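Local coordinates for protein vanadium-dependent haloperoxidase (Zobellia galactanivorans, PDB 4CIT) that probably works as a vanadium-dependent iodoperoxidase, using a bound vanadate cofactor and hydrogen peroxide to oxidise iodide, at residues A[323-326]-A[327-331]; A[403-406]-A[407-411]; A[116-119]-A[120-123]. All blocks are in the same frame, centred on the assembly; numbering follows the deposited sequence.

Contact 1. Residues A[323-326]-A[327-331]; sequences DAFI and SCWDE
F325 and W329, one helical turn apart on helix 307-335, touch, CZ3 of the W329 indole lying 3.6 Å from CD1 of the F325 ring. The two side chains run side by side in the same direction, and W329 CE3 and CZ3 arrive at the edge of the phenyl ring, near its plane. The planes of the F325 ring and the W329 six-membered ring are inclined at 54°, an oblique pair. The first torsion of W329, away from the staggered positions at -102°, helps to set the indole beside F325. The helical turn itself leaves W329 CB 3.3 Å from F325 O.

Beneath the rings the backbone is regular. W329 N donates to F325 O at 2.9 Å, and S327 N to D323 O at 2.9 Å with a nearly straight N-H angle of 169°. C328 N likewise bonds A324 O, and D330 N bonds I326 O.

Further out, F325 packs on P59, P60 and S63 of helix 59-80, while A324 and C328 meet V370 of helix 367-383. Polar ends are tied outside the segments: W329 NE1 to I202 O, S327 OG to Q435, D323 to the backbone of V213, and D330 to R334. An alanine in place of W329 would probably leave the F325 edge without its aromatic neighbour and the I202 carbonyl without the indole N-H.

The indole also makes a cation-pi contact with K332 and meets the ring of F361, both vanadate-pocket residues, and lies about 5 Å from a bound vanadate. This buried turn thus forms second-shell packing at the vanadate site of the helical PAP2 fold.

Contact 2. Residues A[403-406]-A[407-411]; sequences SFKS and FKQAA
A410 places its methyl over one face of the F404 ring: CB is 3.8 Å from the ring centroid and only 14° off the normal, a CH-pi contact. The phenyl group comes from the end of a strand and the methyl from the first turn of the following helix. F404 CD1 is also close to A410 CA, at 3.6 Å, so the backbone of the helix shares the packing.

Q409 reaches back along another side of the turn. Its CG is anti to the backbone N (chi1 -175°) and the chain continues extended, which carries the amide to the peptide of K405. There OE1 accepts from K405 N at 2.7 Å in a fairly straight bond; the donor stands above the amide's carbonyl plane, 38° out of it. The same oxygen lies at the edge of the F404 ring, near its plane, whereas A410 covers a face. The aliphatic start of K405 crosses the glutamine at an angle, its CG 3.6 Å from Q409 OE1.

S406 is the N-cap. Its OG sits between the backbone N and the carbonyl carbon, and accepts from Q409 N at 2.9 Å. The S406 carbonyl O takes A410 N at 3.2 Å, opening the alpha-helical bonding. Q409 is therefore fixed at both ends, by the cap at its backbone and by K405 at its amide.

F404 pairs through its backbone with F389 of the antiparallel strand 389-391, and A410 touches F389 and W292. The contact thus joins the two-stranded antiparallel sheet to the start of helix 407-420, and the F407 ring packs that start against side chains of both helices 288-302 and 367-383.

Contact 3. Residues A[116-119]-A[120-123]; sequences HMEL and SKRL
E118 extends with CG anti to the backbone N and then bends at chi2 (60°), turning its carboxylate along the helix toward K121 and R122. K121 bends at chi3 (78°) and brings NZ to E118 OE1 at 2.9 Å, on the syn side and slightly out of the carboxylate plane. A second, weak bond joins the same NZ to E118 OE2. R122 NE donates to E118 OE2 at 2.7 Å in a fairly straight bond, from the anti side and again somewhat out of the carboxylate plane. E118 OE2 lies near the guanidinium plane, although the carboxylate and guanidinium planes are 72° apart; the R122 NH2 bond to this oxygen is weak. L119 CD2 rests over one guanidinium face, 4.1 Å from R122 CZ.

On another side of the helix, H116 O accepts twice, from S120 N at 2.9 Å and from S120 OG at 2.9 Å, the two donors approaching from opposite faces of its plane. H116 ND1 itself bonds S44 of helix 38-55.

R122 also forms a salt bridge with D161 of helix 146-167, the helix against which E118 and L119 pack. The arrangement is an i to i+3 and i to i+4 salt-bridge network. Two cations on one carboxylate would be expected to stabilise its negative charge, while D161 offers R122 a second anionic partner and links helix 108-123 to its neighbour.

Overall arrangement
Contact 1 is wholly buried, whereas contacts 2 and 3 are only partly so, and no two of them touch. The centres of contact 1 and contact 2 are about 23 Å apart. Contacts 2 and 3, with centres about 31 Å apart, lie on opposite sides of the chain's centre. Chemistry follows place. Contact 1 is aromatic and borders the vanadate pocket, contact 2 combines a helix cap with CH-pi packing, and contact 3 is mainly ionic, with a serine hydroxyl bonded to the backbone of H116. Shared neighbours connect them indirectly: helix 59-80 packs against contacts 1 and 3, and helix 367-383 against contacts 1 and 2. Contacts 1 and 2 both belong to the PAP2 region.

Contact 1. Residues A[323-326]-A[327-331]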
loop_
_atom_site.group_PDB
_atom_site.type_symbol
_atom_site.label_atom_id
_atom_site.label_comp_id
_atom_site.label_asym_id
_atom_site.label_seq_id
_atom_site.Cartn_x
_atom_site.Cartn_y
_atom_site.Cartn_z
ATOM N N ASP A 323 -4.164 4.021 -5.638
ATOM C CA ASP A 323 -5.291 3.897 -6.591
ATOM C C ASP A 323 -5.961 2.495 -6.532
ATOM O O ASP A 323 -7.189 2.366 -6.626
ATOM C CB ASP A 323 -4.901 4.339 -8.015
ATOM C CG ASP A 323 -4.890 5.923 -8.165
ATOM O OD1 ASP A 323 -5.040 6.682 -7.089
ATOM O OD2 ASP A 323 -4.768 6.340 -9.355
ATOM N N ALA A 324 -5.164 1.485 -6.255
ATOM C CA ALA A 324 -5.688 0.120 -6.091
ATOM C C ALA A 324 -6.666 0.016 -4.887
ATOM O O ALA A 324 -7.772 -0.610 -4.967
ATOM C CB ALA A 324 -4.572 -0.855 -5.973
ATOM N N PHE A 325 -6.343 0.669 -3.767
ATOM C CA PHE A 325 -7.243 0.700 -2.625
ATOM C C PHE A 325 -8.548 1.406 -2.978
ATOM O O PHE A 325 -9.591 1.016 -2.479
ATOM C CB PHE A 325 -6.553 1.244 -1.384
ATOM C CG PHE A 325 -5.823 0.221 -0.598
ATOM C CD1 PHE A 325 -6.542 -0.667 0.176
ATOM C CD2 PHE A 325 -4.436 0.185 -0.589
ATOM C CE1 PHE A 325 -5.860 -1.615 0.912
ATOM C CE2 PHE A 325 -3.758 -0.705 0.237
ATOM C CZ PHE A 325 -4.494 -1.621 0.956
ATOM N N ILE A 326 -8.476 2.557 -3.661
ATOM C CA ILE A 326 -9.696 3.248 -4.047
ATOM C C ILE A 326 -10.584 2.347 -4.946
ATOM O O ILE A 326 -11.780 2.213 -4.706
ATOM C CB ILE A 326 -9.364 4.532 -4.789
ATOM C CG1 ILE A 326 -8.707 5.460 -3.754
ATOM C CG2 ILE A 326 -10.626 5.164 -5.392
ATOM C CD1 ILE A 326 -8.166 6.765 -4.324
ATOM N N SER A 327 -9.947 1.714 -5.950
ATOM C CA SER A 327 -10.655 0.798 -6.859
ATOM C C SER A 327 -11.290 -0.377 -6.076
ATOM O O SER A 327 -12.450 -0.751 -6.327
ATOM C CB SER A 327 -9.680 0.328 -7.938
ATOM O OG SER A 327 -10.311 -0.536 -8.858
ATOM N N CYS A 328 -10.548 -0.963 -5.153
ATOM C CA CYS A 328 -11.033 -2.115 -4.432
ATOM C C CYS A 328 -12.139 -1.744 -3.452
ATOM O O CYS A 328 -13.223 -2.376 -3.458
ATOM C CB CYS A 328 -9.889 -2.758 -3.717
ATOM S SG CYS A 328 -10.432 -4.191 -2.721
ATOM N N TRP A 329 -11.950 -0.680 -2.672
ATOM C CA TRP A 329 -12.982 -0.185 -1.754
ATOM C C TRP A 329 -14.274 0.299 -2.471
ATOM O O TRP A 329 -15.381 0.132 -1.968
ATOM C CB TRP A 329 -12.456 0.867 -0.797
ATOM C CG TRP A 329 -12.201 0.319 0.561
ATOM C CD1 TRP A 329 -12.875 0.650 1.728
ATOM C CD2 TRP A 329 -11.284 -0.747 0.932
ATOM N NE1 TRP A 329 -12.453 -0.129 2.752
ATOM C CE2 TRP A 329 -11.452 -0.974 2.316
ATOM C CE3 TRP A 329 -10.348 -1.490 0.237
ATOM C CZ2 TRP A 329 -10.706 -1.909 3.000
ATOM C CZ3 TRP A 329 -9.616 -2.421 0.913
ATOM C CH2 TRP A 329 -9.819 -2.663 2.265
ATOM N N ASP A 330 -14.130 0.861 -3.655
ATOM C CA ASP A 330 -15.240 1.178 -4.563
ATOM C C ASP A 330 -16.107 -0.064 -4.796
ATOM O O ASP A 330 -17.361 -0.037 -4.678
ATOM C CB ASP A 330 -14.737 1.776 -5.938
ATOM C CG ASP A 330 -15.841 2.145 -6.854
ATOM O OD1 ASP A 330 -16.626 3.067 -6.435
ATOM O OD2 ASP A 330 -16.050 1.459 -7.887
ATOM N N GLU A 331 -15.451 -1.170 -5.144
ATOM C CA GLU A 331 -16.210 -2.368 -5.380
ATOM C C GLU A 331 -16.752 -2.966 -4.082
ATOM O O GLU A 331 -17.923 -3.496 -4.030
ATOM C CB GLU A 331 -15.353 -3.427 -6.063
ATOM C CG GLU A 331 -16.087 -4.737 -6.389
ATOM C CD GLU A 331 -17.372 -4.531 -7.132
ATOM O OE1 GLU A 331 -17.525 -3.578 -7.919
ATOM O OE2 GLU A 331 -18.342 -5.310 -6.883
#

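Contact 2. Residues A[403-406]-A[407-411]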
loop_
_atom_site.group_PDB
_atom_site.type_symbol
_atom_site.label_atom_id
_atom_site.label_comp_id
_atom_site.label_asym_id
_atom_site.label_seq_id
_atom_site.Cartn_x
_atom_site.Cartn_y
_atom_site.Cartn_z
ATOM N N SER A 403 10.674 -17.078 0.622
ATOM C CA SER A 403 11.441 -16.775 -0.602
ATOM C C SER A 403 10.509 -16.856 -1.792
ATOM O O SER A 403 9.595 -17.678 -1.781
ATOM C CB SER A 403 12.587 -17.769 -0.699
ATOM O OG SER A 403 13.502 -17.408 0.400
ATOM N N PHE A 404 10.777 -16.055 -2.820
ATOM C CA PHE A 404 9.958 -16.001 -4.009
ATOM C C PHE A 404 10.774 -15.928 -5.257
ATOM O O PHE A 404 11.918 -15.433 -5.247
ATOM C CB PHE A 404 9.033 -14.727 -3.941
ATOM C CG PHE A 404 8.099 -14.801 -2.795
ATOM C CD1 PHE A 404 6.975 -15.578 -2.868
ATOM C CD2 PHE A 404 8.359 -14.151 -1.630
ATOM C CE1 PHE A 404 6.105 -15.687 -1.753
ATOM C CE2 PHE A 404 7.458 -14.211 -0.553
ATOM C CZ PHE A 404 6.318 -15.015 -0.630
ATOM N N LYS A 405 10.230 -16.470 -6.347
ATOM C CA LYS A 405 10.987 -16.476 -7.590
ATOM C C LYS A 405 10.693 -15.247 -8.422
ATOM O O LYS A 405 11.417 -14.975 -9.458
ATOM C CB LYS A 405 10.676 -17.703 -8.420
ATOM C CG LYS A 405 10.901 -18.995 -7.644
ATOM C CD LYS A 405 11.068 -20.195 -8.588
ATOM C CE LYS A 405 11.287 -21.485 -7.791
ATOM N NZ LYS A 405 12.563 -21.395 -7.013
ATOM N N SER A 406 9.617 -14.544 -8.085
ATOM C CA SER A 406 9.177 -13.345 -8.836
ATOM C C SER A 406 8.170 -12.503 -8.011
ATOM O O SER A 406 7.532 -13.068 -7.083
ATOM C CB SER A 406 8.520 -13.791 -10.167
ATOM O OG SER A 406 7.251 -14.395 -9.960
ATOM N N PHE A 407 7.968 -11.240 -8.389
ATOM C CA PHE A 407 6.876 -10.500 -7.757
ATOM C C PHE A 407 5.524 -11.135 -8.014
ATOM O O PHE A 407 4.663 -11.148 -7.094
ATOM C CB PHE A 407 6.852 -9.062 -8.198
ATOM C CG PHE A 407 8.180 -8.373 -8.032
ATOM C CD1 PHE A 407 8.754 -8.197 -6.774
ATOM C CD2 PHE A 407 8.860 -7.915 -9.149
ATOM C CE1 PHE A 407 9.960 -7.533 -6.646
ATOM C CE2 PHE A 407 10.076 -7.273 -9.019
ATOM C CZ PHE A 407 10.608 -7.085 -7.748
ATOM N N LYS A 408 5.346 -11.679 -9.229
ATOM C CA LYS A 408 4.083 -12.370 -9.646
ATOM C C LYS A 408 3.779 -13.546 -8.730
ATOM O O LYS A 408 2.644 -13.710 -8.250
ATOM C CB LYS A 408 4.150 -12.824 -11.093
ATOM C CG LYS A 408 2.789 -13.301 -11.603
ATOM C CD LYS A 408 2.907 -13.974 -12.966
ATOM C CE LYS A 408 1.704 -14.867 -13.337
ATOM N NZ LYS A 408 1.161 -15.750 -12.261
ATOM N N GLN A 409 4.793 -14.305 -8.413
ATOM C CA GLN A 409 4.655 -15.456 -7.516
ATOM C C GLN A 409 4.267 -15.058 -6.116
ATOM O O GLN A 409 3.366 -15.637 -5.514
ATOM C CB GLN A 409 5.857 -16.369 -7.551
ATOM C CG GLN A 409 5.678 -17.640 -6.700
ATOM C CD GLN A 409 6.992 -18.362 -6.468
ATOM O OE1 GLN A 409 7.930 -17.823 -5.886
ATOM N NE2 GLN A 409 7.093 -19.599 -7.018
ATOM N N ALA A 410 4.908 -14.030 -5.595
ATOM C CA ALA A 410 4.500 -13.454 -4.320
ATOM C C ALA A 410 3.060 -12.976 -4.337
ATOM O O ALA A 410 2.357 -13.218 -3.341
ATOM C CB ALA A 410 5.399 -12.353 -3.889
ATOM N N ALA A 411 2.642 -12.215 -5.345
ATOM C CA ALA A 411 1.250 -11.772 -5.422
ATOM C C ALA A 411 0.246 -12.938 -5.465
ATOM O O ALA A 411 -0.836 -12.888 -4.847
ATOM C CB ALA A 411 0.996 -10.905 -6.679
#

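Contact 3. Residues A[116-119]-A[120-123]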
loop_
_atom_site.group_PDB
_atom_site.type_symbol
_atom_site.label_atom_id
_atom_site.label_comp_id
_atom_site.label_asym_id
_atom_site.label_seq_id
_atom_site.Cartn_x
_atom_site.Cartn_y
_atom_site.Cartn_z
ATOM N N HIS A 116 9.974 14.398 2.496
ATOM C CA HIS A 116 9.362 13.083 2.802
ATOM C C HIS A 116 8.999 13.031 4.320
ATOM O O HIS A 116 7.876 12.682 4.695
ATOM C CB HIS A 116 10.287 11.969 2.408
ATOM C CG HIS A 116 9.664 10.638 2.483
ATOM N ND1 HIS A 116 9.444 9.989 3.675
ATOM C CD2 HIS A 116 9.159 9.831 1.504
ATOM C CE1 HIS A 116 8.780 8.861 3.430
ATOM N NE2 HIS A 116 8.630 8.734 2.121
ATOM N N MET A 117 9.970 13.396 5.188
ATOM C CA MET A 117 9.712 13.339 6.605
ATOM C C MET A 117 8.650 14.310 7.026
ATOM O O MET A 117 7.810 14.003 7.858
ATOM C CB MET A 117 10.997 13.559 7.409
ATOM C CG MET A 117 12.021 12.509 7.212
ATOM S SD MET A 117 13.518 12.524 8.315
ATOM C CE MET A 117 14.236 14.072 7.741
ATOM N N GLU A 118 8.692 15.531 6.486
ATOM C CA GLU A 118 7.714 16.524 6.912
ATOM C C GLU A 118 6.273 16.102 6.538
ATOM O O GLU A 118 5.364 16.154 7.348
ATOM C CB GLU A 118 7.990 17.879 6.155
ATOM C CG GLU A 118 6.903 18.939 6.239
ATOM C CD GLU A 118 6.553 19.427 7.623
ATOM O OE1 GLU A 118 7.291 19.205 8.575
ATOM O OE2 GLU A 118 5.395 19.900 7.801
ATOM N N LEU A 119 6.066 15.589 5.304
ATOM C CA LEU A 119 4.720 15.140 4.929
ATOM C C LEU A 119 4.310 13.884 5.663
ATOM O O LEU A 119 3.143 13.774 6.065
ATOM C CB LEU A 119 4.583 14.944 3.426
ATOM C CG LEU A 119 4.717 16.275 2.736
ATOM C CD1 LEU A 119 4.589 16.031 1.308
ATOM C CD2 LEU A 119 3.621 17.256 3.097
ATOM N N SER A 120 5.248 12.978 5.867
ATOM C CA SER A 120 4.971 11.789 6.654
ATOM C C SER A 120 4.449 12.188 8.085
ATOM O O SER A 120 3.462 11.669 8.549
ATOM C CB SER A 120 6.145 10.927 6.780
ATOM O OG SER A 120 6.482 10.333 5.552
ATOM N N LYS A 121 5.117 13.147 8.715
ATOM C CA LYS A 121 4.744 13.701 10.012
ATOM C C LYS A 121 3.353 14.255 9.955
ATOM O O LYS A 121 2.569 13.990 10.873
ATOM C CB LYS A 121 5.709 14.786 10.432
ATOM C CG LYS A 121 5.566 15.390 11.808
ATOM C CD LYS A 121 6.122 16.812 11.803
ATOM C CE LYS A 121 5.112 17.755 11.153
ATOM N NZ LYS A 121 5.713 19.123 10.971
ATOM N N ARG A 122 3.003 15.020 8.935
ATOM C CA ARG A 122 1.662 15.547 8.834
ATOM C C ARG A 122 0.570 14.485 8.715
ATOM O O ARG A 122 -0.558 14.747 9.164
ATOM C CB ARG A 122 1.527 16.494 7.677
ATOM C CG ARG A 122 2.375 17.704 7.750
ATOM C CD ARG A 122 1.987 18.677 6.656
ATOM N NE ARG A 122 3.073 19.591 6.383
ATOM C CZ ARG A 122 2.961 20.573 5.488
ATOM N NH1 ARG A 122 1.803 20.749 4.815
ATOM N NH2 ARG A 122 3.994 21.379 5.269
ATOM N N LEU A 123 0.905 13.343 8.165
ATOM C CA LEU A 123 -0.095 12.301 7.804
ATOM C C LEU A 123 -0.323 11.257 8.916
ATOM O O LEU A 123 -1.254 10.490 8.842
ATOM C CB LEU A 123 0.375 11.611 6.540
ATOM C CG LEU A 123 0.195 12.397 5.291
ATOM C CD1 LEU A 123 1.108 11.846 4.149
ATOM C CD2 LEU A 123 -1.259 12.336 4.924
#